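Local coordinates for protein acetone carboxylase alpha subunit (Xanthobacter autotrophicus Py2, PDB 5M45) that serves as the alpha subunit of a six-chain carboxylase assembly, belongs to the hydantoinase B/oxoprolinase family and carries a manganese ion, at residues E89-L94 with L102-G107; E301-P306 with I606-M611; G658-K663 with E673-A678. All coordinates share one frame; numbering follows the deposited sequence.

In the fold
The three contacts follow one another along the chain and do not touch. Interaction 1 joins two neighbouring strands, 90-95 and 101-104, at the edge of a seven-stranded antiparallel sheet. Interaction 2 lies on the other side of the chain's centre, about 36 Å away between centres, and brings the loop after strand 286-297 against the approach to strand 610-612, some 300 residues later. Both lie in the part of the chain related to the hydantoinase B/oxoprolinase family. Interaction 3 sits far out, its centre about 47 Å from that of interaction 2, where a short hairpin runs into helix 673-690. Interactions 1 and 3 join parts close in sequence, while interaction 2 ties together distant sequence beside a second subunit.

Interaction 1 of 3, residues E89-L94 with L102-G107; sequences ELCFTL and LLTSTG
Thr93 and Thr104 face each other as a non-hydrogen-bonded pair in the beta hairpin formed by strands 90-95 and 101-104. Their side chains lie alongside one another, and Thr93 OG1 donates to Thr104 OG1 at 3.0 Å. With its hydroxyl anti to the backbone N (chi1 -174°), Thr104 OG1 donates in turn to Ser105 O, 2.9 Å away, on a lone pair in the carbonyl plane. Cys91 SG rests 3.5 Å from the same Thr104 OG1. One step along, Leu94 and Leu103 form the hydrogen-bonded pair, with Leu94 N to Leu103 O at 3.0 Å, while Leu94 O takes its bond from Leu102 N, one residue earlier, at 2.9 Å. Leu94 CD2 meets Leu102 CD2 at 3.8 Å, the two side chains crossing at a slant. Ser105 grips Phe92 twice: its N reaches Phe92 O at 3.0 Å, and its OG accepts Phe92 N at 3.1 Å, nearly straight (171°), standing in for a backbone carbonyl. Within this chain strand 101-104 edges the seven-stranded sheet, and an aromatic side chain of another protein's chain bonds Thr104 O. Helix 111-124 packs on the threonine face, while helix 227-255 meets Phe92 and Leu94 and helix 54-75 meets Leu103.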
# COMPACT_ATOMS: atom_id res chain seq x y z
N GLU A 89 14.87 15.41 -13.32
CA GLU A 89 13.57 14.73 -13.56
C GLU A 89 12.50 15.24 -12.58
O GLU A 89 12.09 14.54 -11.64
CB GLU A 89 13.71 13.19 -13.55
CG GLU A 89 14.91 12.61 -14.33
CD GLU A 89 15.09 13.09 -15.76
OE1 GLU A 89 16.15 12.79 -16.35
OE2 GLU A 89 14.17 13.76 -16.34
N LEU A 90 12.13 16.51 -12.79
CA LEU A 90 11.10 17.22 -12.03
C LEU A 90 10.46 18.26 -12.94
O LEU A 90 11.00 18.57 -14.01
CB LEU A 90 11.64 17.86 -10.72
CG LEU A 90 12.43 19.16 -10.78
CD1 LEU A 90 12.58 19.77 -9.38
CD2 LEU A 90 13.79 18.98 -11.44
N CYS A 91 9.31 18.78 -12.52
CA CYS A 91 8.54 19.78 -13.33
C CYS A 91 7.61 20.57 -12.41
O CYS A 91 7.03 19.99 -11.47
CB CYS A 91 7.75 19.05 -14.40
SG CYS A 91 6.69 20.04 -15.48
N PHE A 92 7.46 21.87 -12.67
CA PHE A 92 6.48 22.73 -12.00
C PHE A 92 5.58 23.44 -13.02
O PHE A 92 6.08 23.94 -14.06
CB PHE A 92 7.17 23.78 -11.12
CG PHE A 92 7.89 23.19 -9.94
CD1 PHE A 92 7.18 22.83 -8.78
CD2 PHE A 92 9.25 22.94 -9.98
CE1 PHE A 92 7.84 22.26 -7.70
CE2 PHE A 92 9.91 22.39 -8.89
CZ PHE A 92 9.21 22.04 -7.75
N THR A 93 4.29 23.45 -12.74
CA THR A 93 3.29 23.89 -13.68
C THR A 93 2.23 24.80 -12.98
O THR A 93 1.78 24.52 -11.83
CB THR A 93 2.64 22.67 -14.37
OG1 THR A 93 3.66 21.84 -14.97
CG2 THR A 93 1.65 23.14 -15.45
N LEU A 94 1.83 25.88 -13.68
CA LEU A 94 0.83 26.84 -13.18
C LEU A 94 -0.52 26.59 -13.89
O LEU A 94 -0.55 26.49 -15.12
CB LEU A 94 1.32 28.28 -13.40
CG LEU A 94 0.36 29.43 -13.04
CD1 LEU A 94 -0.05 29.42 -11.57
CD2 LEU A 94 1.04 30.75 -13.41
N LEU A 102 -1.49 26.95 -17.87
CA LEU A 102 -1.15 28.19 -18.58
C LEU A 102 0.32 28.22 -19.04
O LEU A 102 0.61 28.70 -20.11
CB LEU A 102 -1.21 29.40 -17.63
CG LEU A 102 -2.25 30.11 -16.85
CD1 LEU A 102 -2.93 29.28 -15.79
CD2 LEU A 102 -1.53 31.30 -16.19
N LEU A 103 1.23 27.83 -18.15
CA LEU A 103 2.70 27.86 -18.37
C LEU A 103 3.36 26.73 -17.56
O LEU A 103 2.84 26.30 -16.49
CB LEU A 103 3.29 29.20 -17.88
CG LEU A 103 2.87 30.44 -18.68
CD1 LEU A 103 3.25 31.74 -18.02
CD2 LEU A 103 3.49 30.44 -20.07
N THR A 104 4.55 26.32 -17.99
CA THR A 104 5.29 25.25 -17.31
C THR A 104 6.80 25.43 -17.43
O THR A 104 7.28 26.00 -18.39
CB THR A 104 4.84 23.86 -17.87
OG1 THR A 104 5.43 22.79 -17.14
CG2 THR A 104 5.17 23.72 -19.32
N SER A 105 7.54 24.91 -16.46
CA SER A 105 8.99 24.64 -16.66
C SER A 105 9.16 23.55 -17.74
O SER A 105 8.18 22.90 -18.09
CB SER A 105 9.66 24.17 -15.35
OG SER A 105 9.27 22.84 -14.99
N THR A 106 10.39 23.32 -18.19
CA THR A 106 10.73 22.13 -18.96
C THR A 106 10.94 20.96 -17.98
O THR A 106 10.53 21.05 -16.83
CB THR A 106 11.91 22.37 -19.95
OG1 THR A 106 13.12 22.65 -19.22
CG2 THR A 106 11.64 23.54 -20.87
N GLY A 107 11.57 19.86 -18.43
CA GLY A 107 11.75 18.66 -17.61
C GLY A 107 10.70 17.60 -17.96
O GLY A 107 10.41 17.40 -19.14

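Interaction 2 of 3, residues E301-P306 with I606-M611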
# COMPACT_ATOMS: atom_id res chain seq x y z
N GLU A 301 11.58 -18.74 -17.17
CA GLU A 301 11.73 -19.08 -15.75
C GLU A 301 12.30 -17.97 -14.85
O GLU A 301 12.08 -17.98 -13.65
CB GLU A 301 12.54 -20.38 -15.56
CG GLU A 301 14.01 -20.27 -15.98
CD GLU A 301 14.89 -21.42 -15.47
OE1 GLU A 301 15.88 -21.72 -16.18
OE2 GLU A 301 14.62 -21.98 -14.35
N ASP A 302 13.03 -17.01 -15.42
CA ASP A 302 13.62 -15.91 -14.64
C ASP A 302 12.63 -14.74 -14.41
O ASP A 302 13.01 -13.75 -13.80
CB ASP A 302 14.93 -15.42 -15.27
CG ASP A 302 16.09 -16.42 -15.08
OD1 ASP A 302 15.90 -17.41 -14.32
OD2 ASP A 302 17.21 -16.20 -15.65
N VAL A 303 11.38 -14.87 -14.88
CA VAL A 303 10.29 -14.01 -14.48
C VAL A 303 9.44 -14.77 -13.42
O VAL A 303 8.53 -15.54 -13.77
CB VAL A 303 9.43 -13.56 -15.67
CG1 VAL A 303 8.33 -12.61 -15.22
CG2 VAL A 303 10.31 -12.84 -16.73
N ARG A 304 9.73 -14.52 -12.14
CA ARG A 304 9.12 -15.26 -11.03
C ARG A 304 7.94 -14.50 -10.47
O ARG A 304 8.04 -13.89 -9.42
CB ARG A 304 10.14 -15.55 -9.92
CG ARG A 304 11.10 -16.56 -10.44
CD ARG A 304 12.24 -17.06 -9.57
NE ARG A 304 13.10 -17.66 -10.61
CZ ARG A 304 14.33 -18.18 -10.46
NH1 ARG A 304 14.88 -18.28 -9.23
NH2 ARG A 304 14.98 -18.63 -11.56
N VAL A 305 6.83 -14.53 -11.18
CA VAL A 305 5.64 -13.83 -10.72
C VAL A 305 4.78 -14.74 -9.82
O VAL A 305 4.78 -15.94 -9.99
CB VAL A 305 4.82 -13.23 -11.88
CG1 VAL A 305 5.56 -12.03 -12.49
CG2 VAL A 305 4.44 -14.25 -12.92
N PRO A 306 4.07 -14.16 -8.85
CA PRO A 306 3.36 -14.94 -7.83
C PRO A 306 1.95 -15.40 -8.22
O PRO A 306 1.28 -15.93 -7.36
CB PRO A 306 3.31 -13.94 -6.66
CG PRO A 306 3.13 -12.64 -7.31
CD PRO A 306 3.98 -12.71 -8.55
N ILE A 606 13.86 -8.81 -19.66
CA ILE A 606 12.98 -8.60 -18.48
C ILE A 606 13.17 -9.76 -17.50
O ILE A 606 13.04 -10.93 -17.87
CB ILE A 606 11.48 -8.61 -18.84
CG1 ILE A 606 11.17 -7.53 -19.82
CG2 ILE A 606 10.65 -8.40 -17.54
CD1 ILE A 606 9.72 -7.54 -20.31
N THR A 607 13.48 -9.42 -16.25
CA THR A 607 13.60 -10.39 -15.18
C THR A 607 13.01 -9.83 -13.87
O THR A 607 12.76 -8.64 -13.75
CB THR A 607 15.07 -10.81 -14.91
OG1 THR A 607 15.83 -9.69 -14.45
CG2 THR A 607 15.75 -11.41 -16.14
N THR A 608 12.78 -10.73 -12.91
CA THR A 608 12.51 -10.35 -11.52
C THR A 608 13.79 -10.49 -10.72
O THR A 608 14.76 -11.12 -11.19
CB THR A 608 11.39 -11.22 -10.89
OG1 THR A 608 11.71 -12.62 -10.98
CG2 THR A 608 10.07 -10.94 -11.61
N GLU A 609 13.79 -9.96 -9.51
CA GLU A 609 14.99 -9.86 -8.68
C GLU A 609 15.72 -11.21 -8.47
O GLU A 609 15.09 -12.25 -8.27
CB GLU A 609 14.73 -9.10 -7.36
CG GLU A 609 13.99 -9.81 -6.24
CD GLU A 609 13.73 -8.91 -5.00
OE1 GLU A 609 12.58 -8.94 -4.48
OE2 GLU A 609 14.64 -8.19 -4.52
N GLU A 610 17.06 -11.15 -8.57
CA GLU A 610 17.94 -12.31 -8.39
C GLU A 610 19.11 -11.89 -7.47
O GLU A 610 19.57 -10.75 -7.53
CB GLU A 610 18.40 -12.76 -9.80
CG GLU A 610 19.65 -13.59 -9.96
CD GLU A 610 19.86 -14.00 -11.42
OE1 GLU A 610 20.84 -13.55 -12.09
OE2 GLU A 610 18.99 -14.77 -11.94
N MET A 611 19.56 -12.82 -6.61
CA MET A 611 20.68 -12.55 -5.67
C MET A 611 21.98 -12.20 -6.44
O MET A 611 22.34 -12.90 -7.40
CB MET A 611 20.91 -13.75 -4.74
CG MET A 611 19.76 -13.99 -3.76
SD MET A 611 19.92 -15.48 -2.81
CE MET A 611 19.36 -16.67 -3.99
O HOH W 1 14.87 -13.81 -11.79
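Val303 and Thr607 mark the closest backbone approach, 5.0 Å from CA to CA, where two irregular pieces of chain meet with one direct backbone bond, Thr608 N to Asp302 O at 3.2 Å, lying in the carbonyl plane and nearly straight (174°). Thr608 is the centre of the contact. Its hydroxyl sits between its own backbone N and carbonyl carbon (chi1 55°), a position from which OG1 accepts Arg304 N at 3.0 Å, while the arginine side chain crosses it at about a right angle and rests CB on the same oxygen. A water completes the join, donating to Asp302 O at 2.7 Å and to Thr608 O at 2.8 Å. Elsewhere in the contact, Val303 CG2 lies 3.5 Å from Ile606 O. Arg304 folds back on its own segment: NE points at Glu301 O in the guanidinium plane, and NH2 forms a salt bridge with Asp302 OD1 at 3.2 Å. Asp302 OD2 comes within 4.4 Å of Glu610 OE2, but Lys600 bridges to both oxygens, Arg559 pairs with Asp302 and His563 bonds Glu610 OE1. The second subunit lies close by, its Val305 packing on Arg304. The two carboxylates are thus probably kept charged by the basic groups around them, and Thr608, bonded through both N and OG1, fixes the loop against the strand's approach.

Interaction 3 of 3, residues G658-K663 with E673-A678. Unlike the reference sequence in segment 673-678: Thr674 (reference Ala), Ala675 (reference Gly).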
# COMPACT_ATOMS: atom_id res chain seq x y z
N GLY A 658 27.36 -1.59 -48.33
CA GLY A 658 28.07 -1.84 -49.58
C GLY A 658 29.37 -1.07 -49.69
O GLY A 658 29.84 -0.79 -50.81
N VAL A 659 29.97 -0.72 -48.55
CA VAL A 659 31.21 0.06 -48.54
C VAL A 659 32.40 -0.84 -48.22
O VAL A 659 32.36 -1.62 -47.26
CB VAL A 659 31.11 1.26 -47.55
CG1 VAL A 659 32.44 2.02 -47.46
CG2 VAL A 659 29.98 2.21 -47.95
N VAL A 660 33.43 -0.77 -49.06
CA VAL A 660 34.68 -1.50 -48.85
C VAL A 660 35.68 -0.57 -48.16
O VAL A 660 36.05 0.47 -48.71
CB VAL A 660 35.26 -2.03 -50.18
CG1 VAL A 660 36.57 -2.79 -49.93
CG2 VAL A 660 34.23 -2.91 -50.89
N VAL A 661 36.09 -0.94 -46.96
CA VAL A 661 37.16 -0.22 -46.23
C VAL A 661 38.40 -1.06 -46.07
O VAL A 661 38.32 -2.27 -46.13
CB VAL A 661 36.68 0.28 -44.83
CG1 VAL A 661 35.53 1.27 -44.99
CG2 VAL A 661 36.28 -0.86 -43.92
N ARG A 662 39.54 -0.37 -45.90
CA ARG A 662 40.84 -0.98 -45.61
C ARG A 662 41.64 -0.15 -44.63
O ARG A 662 41.62 1.06 -44.67
CB ARG A 662 41.69 -1.13 -46.85
CG ARG A 662 41.62 -2.57 -47.39
CD ARG A 662 42.60 -2.92 -48.50
NE ARG A 662 42.52 -2.05 -49.66
CZ ARG A 662 41.58 -2.09 -50.60
NH1 ARG A 662 41.69 -1.22 -51.59
NH2 ARG A 662 40.53 -2.93 -50.60
N LYS A 663 42.42 -0.84 -43.82
CA LYS A 663 43.21 -0.25 -42.77
C LYS A 663 44.47 0.33 -43.39
O LYS A 663 45.20 -0.37 -44.11
CB LYS A 663 43.53 -1.32 -41.73
CG LYS A 663 43.46 -0.86 -40.29
CD LYS A 663 43.30 -1.99 -39.29
CE LYS A 663 44.34 -1.90 -38.19
NZ LYS A 663 44.08 -2.91 -37.12
N GLU A 673 37.21 3.44 -53.18
CA GLU A 673 36.11 4.01 -53.93
C GLU A 673 35.66 3.12 -55.12
O GLU A 673 34.46 2.99 -55.36
CB GLU A 673 36.42 5.48 -54.37
CG GLU A 673 36.25 6.58 -53.28
CD GLU A 673 37.48 6.82 -52.39
OE1 GLU A 673 37.47 7.70 -51.46
OE2 GLU A 673 38.53 6.16 -52.66
N THR A 674 36.62 2.50 -55.81
CA THR A 674 36.32 1.61 -56.95
C THR A 674 35.62 0.31 -56.50
O THR A 674 34.62 -0.11 -57.09
CB THR A 674 37.60 1.24 -57.76
OG1 THR A 674 38.10 2.41 -58.41
CG2 THR A 674 37.32 0.19 -58.84
N ALA A 675 36.17 -0.32 -55.47
CA ALA A 675 35.61 -1.57 -54.95
C ALA A 675 34.22 -1.34 -54.31
O ALA A 675 33.36 -2.22 -54.36
CB ALA A 675 36.58 -2.19 -53.97
N THR A 676 34.01 -0.14 -53.73
CA THR A 676 32.71 0.25 -53.15
C THR A 676 31.63 0.39 -54.26
O THR A 676 30.47 -0.06 -54.10
CB THR A 676 32.85 1.57 -52.33
OG1 THR A 676 33.63 1.33 -51.15
CG2 THR A 676 31.49 2.17 -51.89
N ALA A 677 31.98 1.05 -55.36
CA ALA A 677 31.04 1.19 -56.49
C ALA A 677 30.62 -0.18 -57.03
O ALA A 677 29.43 -0.39 -57.28
CB ALA A 677 31.63 2.05 -57.62
N ALA A 678 31.57 -1.11 -57.14
CA ALA A 678 31.30 -2.47 -57.61
C ALA A 678 30.45 -3.23 -56.60
O ALA A 678 29.53 -3.95 -57.01
CB ALA A 678 32.57 -3.24 -57.88
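Thr676 OG1 is gripped by two backbone groups: it accepts Val660 N at 3.0 Å, with an N-H···O angle of 161°, and is also hydrogen-bonded to Asp672 O, just before its helix begins. The hydroxyl lies beside the threonine's backbone N and opposite its carbonyl carbon (chi1 -69°), which turns OG1 toward the segment 658-663 and leaves CG2 to settle 3.6 Å from Gly658 O. Val659 runs alongside Thr676, its CG1 3.9 Å from OG1. Val660 points toward the helix; its CG2 touches Ala675 CB at 3.9 Å and Ala675 O at 3.6 Å, so one methyl covers both the side chain and the carbonyl of that residue. Gly658, with positive phi, ends helix 652-657 and turns the chain into the short hairpin of strands 661-663 and 669-671. Asp672 ties the corner further, through a bond to Ala675 N and a salt bridge with Arg662. One threonine hydroxyl therefore satisfies the amide of Val660 while also bonded to the carbonyl of Asp672, the residue just before the helix, and a small valine-alanine patch beside it joins the chain leading into the hairpin to helix 673-690.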